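Local coordinates for protein papain inhibitor (Streptomyces mobaraensis, PDB 5NTB) that inhibits the cysteine proteases papain and bromelain and the serine protease trypsin, and serves as a glutamine and lysine donor substrate for transglutaminase, at residues G21-V35 against T66-C78. Residues are numbered along the deposited sequence; the frame is centred on the assembly and turned at random.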
loop_
_atom_site.group_PDB
_atom_site.type_symbol
_atom_site.label_atom_id
_atom_site.label_comp_id
_atom_site.label_asym_id
_atom_site.label_seq_id
_atom_site.Cartn_x
_atom_site.Cartn_y
_atom_site.Cartn_z
ATOM N N GLY A 21 -4.270 11.895 -0.745
ATOM C CA GLY A 21 -3.073 11.114 -0.980
ATOM C C GLY A 21 -2.295 11.620 -2.186
ATOM O O GLY A 21 -2.661 12.585 -2.856
ATOM N N ALA A 22 -1.180 10.951 -2.455
ATOM C CA ALA A 22 -0.333 11.349 -3.574
ATOM C C ALA A 22 -1.016 11.149 -4.914
ATOM O O ALA A 22 -0.570 11.719 -5.921
ATOM C CB ALA A 22 0.976 10.564 -3.544
ATOM N N CYS A 23 -2.087 10.361 -4.960
ATOM C CA CYS A 23 -2.860 10.264 -6.187
ATOM C C CYS A 23 -3.799 11.447 -6.363
ATOM O O CYS A 23 -4.406 11.586 -7.432
ATOM C CB CYS A 23 -3.652 8.953 -6.214
ATOM S SG CYS A 23 -2.590 7.486 -6.416
ATOM N N GLY A 24 -3.915 12.311 -5.355
ATOM C CA GLY A 24 -4.779 13.469 -5.480
ATOM C C GLY A 24 -6.229 13.206 -5.167
ATOM O O GLY A 24 -7.091 14.007 -5.547
ATOM N N THR A 25 -6.535 12.106 -4.497
ATOM C CA THR A 25 -7.904 11.792 -4.150
ATOM C C THR A 25 -8.079 11.786 -2.634
ATOM O O THR A 25 -7.106 11.599 -1.893
ATOM C CB THR A 25 -8.321 10.430 -4.721
ATOM O OG1 THR A 25 -7.579 9.387 -4.072
ATOM C CG2 THR A 25 -8.058 10.378 -6.218
ATOM N N PRO A 26 -9.296 12.015 -2.147
ATOM C CA PRO A 26 -9.508 12.075 -0.695
ATOM C C PRO A 26 -9.388 10.699 -0.062
ATOM O O PRO A 26 -9.982 9.727 -0.532
ATOM C CB PRO A 26 -10.932 12.631 -0.572
ATOM C CG PRO A 26 -11.590 12.272 -1.855
ATOM C CD PRO A 26 -10.515 12.386 -2.893
ATOM N N ILE A 27 -8.615 10.626 1.019
ATOM C CA ILE A 27 -8.400 9.376 1.729
ATOM C C ILE A 27 -8.633 9.595 3.215
ATOM O O ILE A 27 -8.428 10.687 3.754
ATOM C CB ILE A 27 -6.987 8.805 1.486
ATOM C CG1 ILE A 27 -5.915 9.726 2.073
ATOM C CG2 ILE A 27 -6.761 8.571 0.005
ATOM C CD1 ILE A 27 -4.518 9.088 2.113
ATOM N N ASP A 28 -9.081 8.534 3.873
ATOM C CA ASP A 28 -9.150 8.471 5.331
ATOM C C ASP A 28 -8.613 7.094 5.697
ATOM O O ASP A 28 -9.348 6.109 5.639
ATOM C CB ASP A 28 -10.568 8.685 5.828
ATOM C CG ASP A 28 -10.682 8.540 7.334
ATOM O OD1 ASP A 28 -9.662 8.250 7.997
ATOM O OD2 ASP A 28 -11.792 8.751 7.865
ATOM N N ALA A 29 -7.330 7.032 6.058
ATOM C CA ALA A 29 -6.700 5.740 6.296
ATOM C C ALA A 29 -7.193 5.059 7.567
ATOM O O ALA A 29 -6.919 3.866 7.754
ATOM C CB ALA A 29 -5.184 5.912 6.339
ATOM N N SER A 30 -7.908 5.771 8.441
ATOM C CA SER A 30 -8.500 5.116 9.601
ATOM C C SER A 30 -9.752 4.326 9.258
ATOM O O SER A 30 -10.142 3.444 10.034
ATOM C CB SER A 30 -8.839 6.148 10.673
ATOM O OG SER A 30 -10.012 6.847 10.300
ATOM N N SER A 31 -10.399 4.624 8.133
ATOM C CA SER A 31 -11.666 3.995 7.808
ATOM C C SER A 31 -11.755 3.436 6.397
ATOM O O SER A 31 -12.828 2.957 6.016
ATOM C CB SER A 31 -12.821 4.984 8.010
ATOM O OG SER A 31 -12.703 6.080 7.132
ATOM N N GLN A 32 -10.684 3.479 5.607
ATOM C CA GLN A 32 -10.737 2.977 4.243
ATOM C C GLN A 32 -9.581 2.025 4.001
ATOM O O GLN A 32 -8.468 2.255 4.492
ATOM C CB GLN A 32 -10.662 4.109 3.217
ATOM C CG GLN A 32 -11.849 5.038 3.257
ATOM C CD GLN A 32 -11.664 6.222 2.341
ATOM O OE1 GLN A 32 -10.537 6.689 2.115
ATOM N NE2 GLN A 32 -12.769 6.715 1.793
ATOM N N ASP A 33 -9.846 0.966 3.234
ATOM C CA ASP A 33 -8.793 0.061 2.780
ATOM C C ASP A 33 -8.004 0.720 1.652
ATOM O O ASP A 33 -8.574 1.066 0.609
ATOM C CB ASP A 33 -9.374 -1.259 2.272
ATOM C CG ASP A 33 -9.855 -2.163 3.374
ATOM O OD1 ASP A 33 -9.530 -1.917 4.551
ATOM O OD2 ASP A 33 -10.552 -3.154 3.045
ATOM N N LEU A 34 -6.694 0.863 1.839
ATOM C CA LEU A 34 -5.844 1.398 0.785
ATOM C C LEU A 34 -4.399 1.111 1.156
ATOM O O LEU A 34 -4.103 0.656 2.262
ATOM C CB LEU A 34 -6.067 2.902 0.580
ATOM C CG LEU A 34 -5.958 3.800 1.816
ATOM C CD1 LEU A 34 -4.528 4.214 2.133
ATOM C CD2 LEU A 34 -6.827 5.031 1.601
ATOM N N VAL A 35 -3.495 1.400 0.226
ATOM C CA VAL A 35 -2.073 1.236 0.489
ATOM C C VAL A 35 -1.314 2.446 -0.036
ATOM O O VAL A 35 -1.679 3.050 -1.054
ATOM C CB VAL A 35 -1.526 -0.067 -0.126
ATOM C CG1 VAL A 35 -1.589 -0.025 -1.623
ATOM C CG2 VAL A 35 -0.082 -0.331 0.337
ATOM N N THR A 66 -5.414 -13.178 2.716
ATOM C CA THR A 66 -5.084 -12.238 1.658
ATOM C C THR A 66 -6.199 -11.215 1.521
ATOM O O THR A 66 -7.381 -11.576 1.514
ATOM C CB THR A 66 -4.856 -12.960 0.329
ATOM O OG1 THR A 66 -3.751 -13.868 0.468
ATOM C CG2 THR A 66 -4.542 -11.952 -0.764
ATOM N N ILE A 67 -5.817 -9.941 1.435
ATOM C CA ILE A 67 -6.746 -8.850 1.152
ATOM C C ILE A 67 -6.273 -8.128 -0.103
ATOM O O ILE A 67 -5.118 -8.232 -0.512
ATOM C CB ILE A 67 -6.874 -7.851 2.316
ATOM C CG1 ILE A 67 -5.533 -7.193 2.621
ATOM C CG2 ILE A 67 -7.451 -8.521 3.570
ATOM C CD1 ILE A 67 -5.638 -6.094 3.668
ATOM N N ARG A 68 -7.181 -7.359 -0.698
ATOM C CA ARG A 68 -6.909 -6.616 -1.923
ATOM C C ARG A 68 -7.332 -5.174 -1.703
ATOM O O ARG A 68 -8.500 -4.912 -1.402
ATOM C CB ARG A 68 -7.658 -7.235 -3.108
ATOM C CG ARG A 68 -7.385 -6.590 -4.450
ATOM C CD ARG A 68 -8.332 -7.172 -5.493
ATOM N NE ARG A 68 -8.260 -6.474 -6.771
ATOM C CZ ARG A 68 -7.736 -6.987 -7.879
ATOM N NH1 ARG A 68 -7.718 -6.269 -8.995
ATOM N NH2 ARG A 68 -7.234 -8.217 -7.877
ATOM N N VAL A 69 -6.384 -4.245 -1.831
ATOM C CA VAL A 69 -6.683 -2.841 -1.536
ATOM C C VAL A 69 -6.117 -1.951 -2.635
ATOM O O VAL A 69 -5.089 -2.263 -3.248
ATOM C CB VAL A 69 -6.118 -2.400 -0.153
ATOM C CG1 VAL A 69 -6.596 -3.340 0.972
ATOM C CG2 VAL A 69 -4.596 -2.330 -0.165
ATOM N N PRO A 70 -6.765 -0.820 -2.894
ATOM C CA PRO A 70 -6.287 0.085 -3.942
ATOM C C PRO A 70 -5.051 0.873 -3.532
ATOM O O PRO A 70 -4.898 1.293 -2.387
ATOM C CB PRO A 70 -7.478 1.028 -4.154
ATOM C CG PRO A 70 -8.167 1.033 -2.825
ATOM C CD PRO A 70 -8.045 -0.379 -2.320
ATOM N N VAL A 71 -4.187 1.116 -4.518
ATOM C CA VAL A 71 -3.097 2.075 -4.355
ATOM C C VAL A 71 -3.684 3.477 -4.386
ATOM O O VAL A 71 -4.298 3.884 -5.378
ATOM C CB VAL A 71 -2.044 1.913 -5.457
ATOM C CG1 VAL A 71 -0.990 3.005 -5.337
ATOM C CG2 VAL A 71 -1.431 0.512 -5.424
ATOM N N ARG A 72 -3.475 4.237 -3.317
ATOM C CA ARG A 72 -3.995 5.596 -3.238
ATOM C C ARG A 72 -2.959 6.612 -2.791
ATOM O O ARG A 72 -3.268 7.806 -2.743
ATOM C CB ARG A 72 -5.187 5.662 -2.275
ATOM C CG ARG A 72 -6.321 4.749 -2.668
ATOM C CD ARG A 72 -7.568 5.536 -2.947
ATOM N NE ARG A 72 -8.731 4.701 -3.247
ATOM C CZ ARG A 72 -9.150 4.404 -4.470
ATOM N NH1 ARG A 72 -8.501 4.858 -5.534
ATOM N NH2 ARG A 72 -10.235 3.657 -4.630
ATOM N N ASP A 73 -1.748 6.187 -2.457
ATOM C CA ASP A 73 -0.827 7.110 -1.812
ATOM C C ASP A 73 0.591 6.608 -2.025
ATOM O O ASP A 73 0.817 5.481 -2.477
ATOM C CB ASP A 73 -1.167 7.229 -0.324
ATOM C CG ASP A 73 -0.756 8.561 0.304
ATOM O OD1 ASP A 73 -0.092 9.395 -0.338
ATOM O OD2 ASP A 73 -1.089 8.737 1.500
ATOM N N LYS A 74 1.538 7.476 -1.690
ATOM C CA LYS A 74 2.967 7.231 -1.805
ATOM C C LYS A 74 3.571 7.237 -0.413
ATOM O O LYS A 74 3.197 8.059 0.423
ATOM C CB LYS A 74 3.616 8.318 -2.664
ATOM C CG LYS A 74 5.130 8.240 -2.850
ATOM C CD LYS A 74 5.505 9.234 -3.940
ATOM C CE LYS A 74 6.964 9.592 -3.971
ATOM N NZ LYS A 74 7.119 10.699 -4.959
ATOM N N CYS A 75 4.508 6.320 -0.162
ATOM C CA CYS A 75 5.252 6.273 1.093
ATOM C C CYS A 75 6.683 6.704 0.805
ATOM O O CYS A 75 7.490 5.891 0.320
ATOM C CB CYS A 75 5.213 4.860 1.679
ATOM S SG CYS A 75 6.125 4.696 3.220
ATOM N N PRO A 76 7.046 7.966 1.053
ATOM C CA PRO A 76 8.406 8.411 0.711
ATOM C C PRO A 76 9.494 7.748 1.536
ATOM O O PRO A 76 10.631 7.633 1.059
ATOM C CB PRO A 76 8.360 9.926 0.976
ATOM C CG PRO A 76 6.917 10.277 0.974
ATOM C CD PRO A 76 6.200 9.081 1.507
ATOM N N SER A 77 9.198 7.313 2.752
ATOM C CA SER A 77 10.227 6.754 3.622
ATOM C C SER A 77 10.315 5.238 3.547
ATOM O O SER A 77 11.164 4.643 4.221
ATOM C CB SER A 77 9.967 7.177 5.067
ATOM O OG SER A 77 8.696 6.719 5.490
ATOM N N CYS A 78 9.461 4.601 2.759
ATOM C CA CYS A 78 9.442 3.148 2.688
ATOM C C CYS A 78 10.485 2.649 1.708
ATOM O O CYS A 78 10.621 3.179 0.605
ATOM C CB CYS A 78 8.078 2.638 2.220
ATOM S SG CYS A 78 6.715 2.738 3.382
HETATM O O HOH W 1 -4.921 9.850 -3.055
HETATM O O HOH W 2 -6.513 7.172 -5.392
HETATM O O HOH W 3 -10.556 -3.432 -0.399
#
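D73 OD1 is held from opposite faces of its carboxylate by two backbone N-H groups, A22 N across the contact and K74 N beside it. A22 N donates to D73 OD1 at 2.8 Å, from above the plane. D73 CG stands anti to the backbone N (chi1 -153°), which brings OD1 to the turn G21-G24. C23 of this turn is disulfide-bonded to C53. At the other oxygen, I27 CD1 lies 3.5 Å from D73 OD2, which also accepts a hydrogen bond from Y15. With an alanine here, the carboxylate is lost, and A22 N, K74 N and the Y15 hydroxyl would probably be left without their shared partner.

The R72 guanidinium has P70 CB over one face, 3.7 Å above the plane. Its chain is bent at chi2 (-119°), and R72 CG packs on L34 CB at 3.7 Å. Two waters join R72 to T25: one takes the T25 N-H and donates to R72 O, the other bridges T25 OG1 and R72 NH1.

Further along, V35 pairs in parallel with strand 65-75. V35 N donates to P70 O, and R72 N gives V35 O a nearly straight bond of 3.1 Å (174° at the hydrogen). V35 CB meets V69 CG2, and V35 CG1 meets V71 CG2, both at 3.8 Å.

The contact lays the segment 21-35, with its short strand 26-28 and the start of strand 35-38, against strand 65-75, consistent with the double-psi beta-barrel of this family. V35 and V69 also pack on L85 of strand 82-86. D33 and V69 touch A89 of helix 87-90.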